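Long-range contact in fructose-bisphosphate aldolase class I (Thermoproteus tenax, PDB 1W8S), which is a class I aldolase of the DeoC/LacD family with a TIM-barrel fold, here holding 1,6-di-O-phosphono-beta-D-fructofuranose in its pocket: residues L141-E155 / I167-K179. The protein carries 2 engineered substitutions. Sequence-based numbering, arbitrary orientation.
Engineered in segment 141-155: E144 (natural residue Trp), F146 (natural residue Tyr). With FBP (1,6-di-O-phosphono-beta-D-fructofuranose), chain O.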
ATOM      1  N   LEU E 141      14.799   2.401  21.657  1.00 13.70           N
ATOM      2  CA  LEU E 141      13.486   1.948  21.256  1.00 13.01           C
ATOM      3  C   LEU E 141      12.895   1.034  22.299  1.00 13.45           C
ATOM      4  O   LEU E 141      13.496   0.007  22.632  1.00 12.66           O
ATOM      5  CB  LEU E 141      13.612   1.197  19.935  1.00 13.68           C
ATOM      6  CG  LEU E 141      12.379   0.499  19.395  1.00 14.36           C
ATOM      7  CD1 LEU E 141      11.313   1.513  19.078  1.00 15.99           C
ATOM      8  CD2 LEU E 141      12.794  -0.360  18.183  1.00 16.74           C
ATOM      9  N   VAL E 142      11.725   1.415  22.804  1.00 13.67           N
ATOM     10  CA  VAL E 142      10.936   0.583  23.715  1.00 14.36           C
ATOM     11  C   VAL E 142       9.818  -0.025  22.893  1.00 15.51           C
ATOM     12  O   VAL E 142       8.983   0.715  22.338  1.00 15.89           O
ATOM     13  CB  VAL E 142      10.331   1.394  24.892  1.00 14.35           C
ATOM     14  CG1 VAL E 142       9.640   0.415  25.919  1.00 15.24           C
ATOM     15  CG2 VAL E 142      11.362   2.268  25.533  1.00 15.28           C
ATOM     16  N   VAL E 143       9.823  -1.350  22.765  1.00 14.25           N
ATOM     17  CA  VAL E 143       8.771  -2.035  22.050  1.00 14.91           C
ATOM     18  C   VAL E 143       7.785  -2.512  23.102  1.00 14.45           C
ATOM     19  O   VAL E 143       8.157  -3.232  24.047  1.00 14.53           O
ATOM     20  CB  VAL E 143       9.280  -3.226  21.264  1.00 14.67           C
ATOM     21  CG1 VAL E 143       8.107  -4.086  20.675  1.00 13.79           C
ATOM     22  CG2 VAL E 143      10.288  -2.778  20.191  1.00 16.24           C
ATOM     23  N   GLU E 144       6.542  -2.116  22.897  1.00 14.02           N
ATOM     24  CA  GLU E 144       5.394  -2.483  23.723  1.00 15.37           C
ATOM     25  C   GLU E 144       4.746  -3.651  22.993  1.00 14.13           C
ATOM     26  O   GLU E 144       4.140  -3.473  21.953  1.00 13.90           O
ATOM     27  CB  GLU E 144       4.488  -1.239  23.871  1.00 15.02           C
ATOM     28  CG  GLU E 144       5.355   0.029  24.003  1.00 21.21           C
ATOM     29  CD  GLU E 144       4.621   1.373  24.032  1.00 28.22           C
ATOM     30  OE1 GLU E 144       4.902   2.221  24.950  1.00 29.73           O
ATOM     31  OE2 GLU E 144       3.824   1.618  23.080  1.00 30.44           O
ATOM     32  N   SER E 145       4.968  -4.860  23.502  1.00 13.43           N
ATOM     33  CA  SER E 145       4.634  -6.087  22.789  1.00 12.78           C
ATOM     34  C   SER E 145       3.430  -6.737  23.435  1.00 13.48           C
ATOM     35  O   SER E 145       3.544  -7.326  24.546  1.00 12.79           O
ATOM     36  CB  SER E 145       5.825  -7.037  22.846  1.00 13.48           C
ATOM     37  OG  SER E 145       5.654  -8.151  21.968  1.00 12.77           O
ATOM     38  N   PHE E 146       2.300  -6.642  22.742  1.00 12.99           N
ATOM     39  CA  PHE E 146       0.982  -7.064  23.248  1.00 13.07           C
ATOM     40  C   PHE E 146       0.295  -7.918  22.217  1.00 12.77           C
ATOM     41  O   PHE E 146      -0.515  -7.413  21.423  1.00 11.73           O
ATOM     42  CB  PHE E 146       0.080  -5.861  23.518  1.00 13.56           C
ATOM     43  CG  PHE E 146       0.578  -4.927  24.583  1.00 16.18           C
ATOM     44  CD1 PHE E 146       1.012  -5.396  25.814  1.00 19.32           C
ATOM     45  CD2 PHE E 146       0.604  -3.554  24.350  1.00 22.18           C
ATOM     46  CE1 PHE E 146       1.448  -4.530  26.803  1.00 20.77           C
ATOM     47  CE2 PHE E 146       1.050  -2.680  25.318  1.00 25.83           C
ATOM     48  CZ  PHE E 146       1.478  -3.175  26.570  1.00 23.31           C
ATOM     49  N   PRO E 147       0.600  -9.213  22.198  1.00 12.48           N
ATOM     50  CA  PRO E 147      -0.092 -10.135  21.293  1.00 12.07           C
ATOM     51  C   PRO E 147      -1.577 -10.034  21.428  1.00 12.01           C
ATOM     52  O   PRO E 147      -2.114  -9.986  22.530  1.00 11.34           O
ATOM     53  CB  PRO E 147       0.428 -11.526  21.731  1.00 12.24           C
ATOM     54  CG  PRO E 147       1.784 -11.244  22.305  1.00 12.31           C
ATOM     55  CD  PRO E 147       1.667  -9.898  22.950  1.00 12.82           C
ATOM     56  N   ARG E 148      -2.250  -9.969  20.287  1.00 11.99           N
ATOM     57  CA  ARG E 148      -3.666  -9.699  20.235  1.00 12.73           C
ATOM     58  C   ARG E 148      -4.113  -9.959  18.825  1.00 12.95           C
ATOM     59  O   ARG E 148      -3.461  -9.503  17.889  1.00 13.93           O
ATOM     60  CB  ARG E 148      -3.938  -8.229  20.566  1.00 12.38           C
ATOM     61  CG  ARG E 148      -5.367  -7.881  20.798  1.00 16.24           C
ATOM     62  CD  ARG E 148      -5.542  -6.482  21.332  1.00 18.54           C
ATOM     63  NE  ARG E 148      -4.969  -6.373  22.676  1.00 21.24           N
ATOM     64  CZ  ARG E 148      -4.615  -5.229  23.255  1.00 21.20           C
ATOM     65  NH1 ARG E 148      -4.726  -4.082  22.605  1.00 19.54           N
ATOM     66  NH2 ARG E 148      -4.101  -5.240  24.488  1.00 19.77           N
ATOM     67  N   GLY E 149      -5.268 -10.609  18.685  1.00 14.00           N
ATOM     68  CA  GLY E 149      -5.795 -11.033  17.389  1.00 12.98           C
ATOM     69  C   GLY E 149      -5.243 -12.400  17.070  1.00 13.65           C
ATOM     70  O   GLY E 149      -4.556 -13.003  17.900  1.00 12.96           O
ATOM     71  N   GLY E 150      -5.575 -12.910  15.892  1.00 13.62           N
ATOM     72  CA  GLY E 150      -5.168 -14.244  15.498  1.00 13.84           C
ATOM     73  C   GLY E 150      -5.589 -15.309  16.493  1.00 14.08           C
ATOM     74  O   GLY E 150      -6.749 -15.370  16.912  1.00 13.34           O
ATOM     75  N   LYS E 151      -4.646 -16.160  16.873  1.00 13.80           N
ATOM     76  CA  LYS E 151      -4.930 -17.257  17.783  1.00 14.47           C
ATOM     77  C   LYS E 151      -4.921 -16.816  19.253  1.00 14.01           C
ATOM     78  O   LYS E 151      -5.123 -17.645  20.132  1.00 14.60           O
ATOM     79  CB  LYS E 151      -3.887 -18.366  17.642  1.00 14.58           C
ATOM     80  CG  LYS E 151      -3.698 -18.956  16.252  1.00 16.79           C
ATOM     81  CD  LYS E 151      -2.533 -19.972  16.310  1.00 18.80           C
ATOM     82  CE  LYS E 151      -2.371 -20.734  14.992  1.00 22.67           C
ATOM     83  NZ  LYS E 151      -1.898 -19.884  13.881  1.00 20.48           N
ATOM     84  N   VAL E 152      -4.665 -15.550  19.539  1.00 13.79           N
ATOM     85  CA  VAL E 152      -4.470 -15.122  20.936  1.00 13.35           C
ATOM     86  C   VAL E 152      -5.855 -15.116  21.624  1.00 13.77           C
ATOM     87  O   VAL E 152      -6.756 -14.413  21.189  1.00 13.49           O
ATOM     88  CB  VAL E 152      -3.811 -13.736  21.032  1.00 13.62           C
ATOM     89  CG1 VAL E 152      -3.694 -13.277  22.454  1.00 12.51           C
ATOM     90  CG2 VAL E 152      -2.447 -13.771  20.391  1.00 13.64           C
ATOM     91  N   VAL E 153      -6.025 -15.945  22.642  1.00 14.88           N
ATOM     92  CA  VAL E 153      -7.269 -15.956  23.455  1.00 15.94           C
ATOM     93  C   VAL E 153      -7.086 -15.495  24.910  1.00 16.20           C
ATOM     94  O   VAL E 153      -8.062 -15.314  25.634  1.00 16.27           O
ATOM     95  CB  VAL E 153      -7.961 -17.378  23.473  1.00 16.19           C
ATOM     96  CG1 VAL E 153      -8.386 -17.803  22.064  1.00 16.62           C
ATOM     97  CG2 VAL E 153      -7.086 -18.446  24.080  1.00 18.61           C
ATOM     98  N   ASN E 154      -5.848 -15.400  25.379  1.00 15.96           N
ATOM     99  CA  ASN E 154      -5.586 -14.994  26.756  1.00 15.61           C
ATOM    100  C   ASN E 154      -4.258 -14.242  26.774  1.00 15.44           C
ATOM    101  O   ASN E 154      -3.189 -14.845  26.746  1.00 14.21           O
ATOM    102  CB  ASN E 154      -5.576 -16.209  27.667  1.00 15.52           C
ATOM    103  CG  ASN E 154      -5.172 -15.877  29.100  1.00 16.80           C
ATOM    104  OD1 ASN E 154      -5.096 -14.711  29.480  1.00 14.27           O
ATOM    105  ND2 ASN E 154      -4.898 -16.925  29.900  1.00 17.51           N
ATOM    106  N   GLU E 155      -4.347 -12.919  26.750  1.00 15.17           N
ATOM    107  CA  GLU E 155      -3.167 -12.087  26.658  1.00 15.80           C
ATOM    108  C   GLU E 155      -2.172 -12.206  27.825  1.00 15.12           C
ATOM    109  O   GLU E 155      -1.026 -11.809  27.665  1.00 14.95           O
ATOM    110  CB  GLU E 155      -3.568 -10.629  26.492  1.00 16.39           C
ATOM    111  CG  GLU E 155      -4.208 -10.360  25.140  1.00 17.06           C
ATOM    112  CD  GLU E 155      -4.606  -8.913  24.938  1.00 18.72           C
ATOM    113  OE1 GLU E 155      -3.952  -8.015  25.487  1.00 19.09           O
ATOM    114  OE2 GLU E 155      -5.574  -8.684  24.202  1.00 18.76           O
ATOM    115  N   ILE E 167       9.660 -11.834  21.064  1.00 11.80           N
ATOM    116  CA  ILE E 167       9.481 -11.090  19.791  1.00 13.36           C
ATOM    117  C   ILE E 167      10.127  -9.703  19.880  1.00 13.31           C
ATOM    118  O   ILE E 167      10.780  -9.244  18.951  1.00 14.56           O
ATOM    119  CB  ILE E 167       8.008 -10.951  19.431  1.00 13.07           C
ATOM    120  CG1 ILE E 167       7.404 -12.287  19.049  1.00 14.09           C
ATOM    121  CG2 ILE E 167       7.841 -10.003  18.230  1.00 14.18           C
ATOM    122  CD1 ILE E 167       5.882 -12.324  19.159  1.00 14.62           C
ATOM    123  N   ALA E 168       9.978  -9.043  21.022  1.00 14.42           N
ATOM    124  CA  ALA E 168      10.534  -7.716  21.196  1.00 13.90           C
ATOM    125  C   ALA E 168      12.057  -7.744  21.111  1.00 14.86           C
ATOM    126  O   ALA E 168      12.663  -6.916  20.453  1.00 14.36           O
ATOM    127  CB  ALA E 168      10.061  -7.120  22.481  1.00 13.70           C
ATOM    128  N   LEU E 169      12.674  -8.743  21.745  1.00 14.10           N
ATOM    129  CA  LEU E 169      14.098  -8.921  21.616  1.00 13.70           C
ATOM    130  C   LEU E 169      14.516  -9.164  20.179  1.00 12.91           C
ATOM    131  O   LEU E 169      15.431  -8.547  19.703  1.00 13.32           O
ATOM    132  CB  LEU E 169      14.573 -10.080  22.498  1.00 13.66           C
ATOM    133  CG  LEU E 169      15.999 -10.599  22.262  1.00 13.65           C
ATOM    134  CD1 LEU E 169      17.031  -9.582  22.653  1.00 13.93           C
ATOM    135  CD2 LEU E 169      16.193 -11.916  23.038  1.00 12.67           C
ATOM    136  N   GLU E 170      13.828 -10.069  19.508  1.00 13.65           N
ATOM    137  CA  GLU E 170      14.165 -10.476  18.150  1.00 14.17           C
ATOM    138  C   GLU E 170      14.092  -9.314  17.137  1.00 14.38           C
ATOM    139  O   GLU E 170      14.886  -9.248  16.190  1.00 13.37           O
ATOM    140  CB  GLU E 170      13.244 -11.617  17.714  1.00 13.01           C
ATOM    141  CG  GLU E 170      13.357 -12.862  18.589  1.00 16.04           C
ATOM    142  CD  GLU E 170      14.399 -13.863  18.161  1.00 16.14           C
ATOM    143  OE1 GLU E 170      14.990 -13.696  17.085  1.00 17.93           O
ATOM    144  OE2 GLU E 170      14.598 -14.860  18.915  1.00 14.16           O
ATOM    145  N   LEU E 171      13.134  -8.421  17.332  1.00 14.27           N
ATOM    146  CA  LEU E 171      12.901  -7.303  16.398  1.00 14.20           C
ATOM    147  C   LEU E 171      13.783  -6.049  16.653  1.00 14.46           C
ATOM    148  O   LEU E 171      13.774  -5.106  15.849  1.00 15.88           O
ATOM    149  CB  LEU E 171      11.419  -6.936  16.380  1.00 14.05           C
ATOM    150  CG  LEU E 171      10.502  -8.012  15.769  1.00 14.30           C
ATOM    151  CD1 LEU E 171       9.117  -7.603  15.913  1.00 17.17           C
ATOM    152  CD2 LEU E 171      10.790  -8.347  14.313  1.00 16.49           C
ATOM    153  N   GLY E 172      14.520  -6.045  17.758  1.00 13.20           N
ATOM    154  CA  GLY E 172      15.546  -5.050  18.028  1.00 14.06           C
ATOM    155  C   GLY E 172      15.211  -4.068  19.152  1.00 13.50           C
ATOM    156  O   GLY E 172      15.822  -3.014  19.240  1.00 14.59           O
ATOM    157  N   ALA E 173      14.251  -4.392  19.996  1.00 14.40           N
ATOM    158  CA  ALA E 173      13.927  -3.553  21.166  1.00 13.70           C
ATOM    159  C   ALA E 173      15.166  -3.355  21.998  1.00 14.16           C
ATOM    160  O   ALA E 173      15.961  -4.300  22.208  1.00 13.05           O
ATOM    161  CB  ALA E 173      12.865  -4.183  22.012  1.00 14.73           C
ATOM    162  N   ASP E 174      15.305  -2.142  22.510  1.00 13.00           N
ATOM    163  CA  ASP E 174      16.351  -1.809  23.466  1.00 13.42           C
ATOM    164  C   ASP E 174      15.823  -1.958  24.909  1.00 12.87           C
ATOM    165  O   ASP E 174      16.589  -2.156  25.815  1.00 14.36           O
ATOM    166  CB  ASP E 174      16.864  -0.391  23.228  1.00 13.81           C
ATOM    167  CG  ASP E 174      17.392  -0.199  21.827  1.00 16.34           C
ATOM    168  OD1 ASP E 174      18.141  -1.105  21.350  1.00 13.41           O
ATOM    169  OD2 ASP E 174      17.078   0.795  21.111  1.00 16.16           O
ATOM    170  N   ALA E 175      14.518  -1.787  25.078  1.00 13.65           N
ATOM    171  CA  ALA E 175      13.775  -2.143  26.282  1.00 12.91           C
ATOM    172  C   ALA E 175      12.398  -2.577  25.819  1.00 12.50           C
ATOM    173  O   ALA E 175      11.982  -2.284  24.673  1.00 12.00           O
ATOM    174  CB  ALA E 175      13.658  -0.928  27.212  1.00 12.66           C
ATOM    175  N   MET E 176      11.629  -3.197  26.702  1.00 11.30           N
ATOM    176  CA  MET E 176      10.292  -3.627  26.303  1.00 11.80           C
ATOM    177  C   MET E 176       9.283  -3.485  27.432  1.00 12.16           C
ATOM    178  O   MET E 176       9.648  -3.465  28.618  1.00 13.32           O
ATOM    179  CB  MET E 176      10.314  -5.079  25.796  1.00 12.17           C
ATOM    180  CG  MET E 176      10.547  -6.138  26.885  1.00 11.90           C
ATOM    181  SD  MET E 176      10.604  -7.838  26.215  1.00 14.23           S
ATOM    182  CE  MET E 176      12.241  -7.806  25.524  1.00 11.56           C
ATOM    183  N   LYS E 177       8.018  -3.432  27.041  1.00 12.89           N
ATOM    184  CA  LYS E 177       6.891  -3.398  27.941  1.00 13.44           C
ATOM    185  C   LYS E 177       5.989  -4.553  27.588  1.00 13.31           C
ATOM    186  O   LYS E 177       5.649  -4.737  26.425  1.00 12.32           O
ATOM    187  CB  LYS E 177       6.142  -2.084  27.784  1.00 13.36           C
ATOM    188  CG  LYS E 177       4.822  -2.016  28.515  1.00 17.56           C
ATOM    189  CD  LYS E 177       4.310  -0.547  28.682  1.00 20.50           C
ATOM    190  CE  LYS E 177       3.958   0.130  27.358  1.00 25.60           C
ATOM    191  NZ  LYS E 177       2.996   1.271  27.487  1.00 25.46           N
ATOM    192  N   ILE E 178       5.652  -5.379  28.568  1.00 12.39           N
ATOM    193  CA  ILE E 178       4.789  -6.541  28.362  1.00 12.99           C
ATOM    194  C   ILE E 178       3.836  -6.689  29.549  1.00 13.32           C
ATOM    195  O   ILE E 178       4.067  -6.097  30.601  1.00 13.78           O
ATOM    196  CB  ILE E 178       5.607  -7.847  28.181  1.00 12.86           C
ATOM    197  CG1 ILE E 178       6.380  -8.192  29.458  1.00 12.90           C
ATOM    198  CG2 ILE E 178       6.533  -7.750  26.965  1.00 12.12           C
ATOM    199  CD1 ILE E 178       7.154  -9.460  29.366  1.00 13.67           C
ATOM    200  N   LYS E 179       2.789  -7.488  29.372  1.00 14.15           N
ATOM    201  CA  LYS E 179       1.794  -7.740  30.416  1.00 13.83           C
ATOM    202  C   LYS E 179       2.304  -8.756  31.431  1.00 13.82           C
ATOM    203  O   LYS E 179       3.057  -9.665  31.109  1.00 13.51           O
ATOM    204  CB  LYS E 179       0.472  -8.249  29.777  1.00 13.72           C
ATOM    205  CG  LYS E 179      -0.202  -7.152  28.898  1.00 17.34           C
ATOM    206  CD  LYS E 179      -1.659  -7.454  28.511  1.00 18.93           C
ATOM    207  CE  LYS E 179      -2.332  -6.165  28.013  1.00 20.74           C
ATOM    208  NZ  LYS E 179      -3.775  -6.310  27.599  1.00 24.12           N
TER
HETATM  209  P1  FBP O 270      -1.613   1.110  32.426  1.00 16.68           P
HETATM  210  O1P FBP O 270      -2.728   2.047  32.683  1.00 16.25           O
HETATM  211  O2P FBP O 270      -0.680   0.837  33.643  1.00 14.16           O
HETATM  212  O3P FBP O 270      -2.070  -0.258  31.908  1.00 15.13           O
HETATM  213  O1  FBP O 270      -0.707   1.794  31.307  1.00 15.99           O
HETATM  214  C1  FBP O 270       0.385   1.107  30.734  1.00 20.84           C
HETATM  215  C2  FBP O 270       0.059   0.781  29.270  1.00 24.86           C
HETATM  216  O2  FBP O 270       1.133   0.009  28.686  1.00 26.06           O
HETATM  217  C3  FBP O 270      -0.204   2.016  28.397  1.00 24.70           C
HETATM  218  O3  FBP O 270       0.959   2.704  27.967  1.00 25.41           O
HETATM  219  C4  FBP O 270      -0.996   1.389  27.250  1.00 26.46           C
HETATM  220  O4  FBP O 270      -1.819   2.286  26.524  1.00 28.33           O
HETATM  221  C5  FBP O 270      -1.861   0.384  27.997  1.00 28.64           C
HETATM  222  O5  FBP O 270      -1.119  -0.020  29.161  1.00 27.88           O
HETATM  223  C6  FBP O 270      -2.194  -0.805  27.103  1.00 30.90           C
HETATM  224  O6  FBP O 270      -2.912  -1.761  27.862  1.00 34.26           O
HETATM  225  P2  FBP O 270      -4.366  -2.286  27.383  1.00 35.66           P
HETATM  226  O4P FBP O 270      -5.181  -2.490  28.638  1.00 34.36           O
HETATM  227  O5P FBP O 270      -4.970  -1.293  26.389  1.00 31.87           O
HETATM  228  O6P FBP O 270      -4.256  -3.698  26.779  1.00 29.44           O
HETATM  229  O   HOH W   1       1.576   1.913  25.035  1.00 40.52           O
HETATM  230  O   HOH W   2       2.552  -8.763  26.772  1.00 19.92           O
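K179 reaches past F146 to E155 and the ligand FBP. Its CB leaves the backbone toward 141-155, and CG lies 3.7 Å from CE1 of the engineered F146, where the two side chains cross at about a right angle. With the chain extended beyond CG, CD and CE run on beside E155 OE1, and CE also comes near FBP O6P. At the tip NZ forms a salt bridge with E155 OE1 (2.7 Å) and a hydrogen bond to FBP O6P (2.8 Å). R148 grips the same carboxylate side-on, NE to OE2 and NH2 to OE1, the latter bond lying in the guanidinium plane, and its NH2 adds a weak bond to O6P. E155 OE1 thus accepts from both cations, consistent with holding them at the phosphate.

Strands 141-145 and 175-179 are parallel neighbours in the TIM barrel, joined through helix 158-171 in a beta-alpha-beta unit. V143 N donates to A175 O, K177 N to V143 O and S145 N to K177 O. At the start of the pairing L141 O accepts from both D174 N and A175 N, while L141 N donates almost straight (171°) to D174 OD2. V143 turns toward the helix, packing CG2 tightly on A173 CB (3.5 Å) and CG1 on A168 CB.

On the face that carries E144 and K177, K177 CG stands anti to the backbone N (chi1 171°), and a bend at chi3 leads NZ to within 2.5 Å of both FBP O2 and FBP O3, doubtfully short distances. Its weak salt bridge to OE1 of the engineered E144 measures 3.3 Å; E144 OE2 is hydrogen-bonded to T112, and a water accepts from K177 NZ, donates weakly to E144 OE2 and also meets FBP O3.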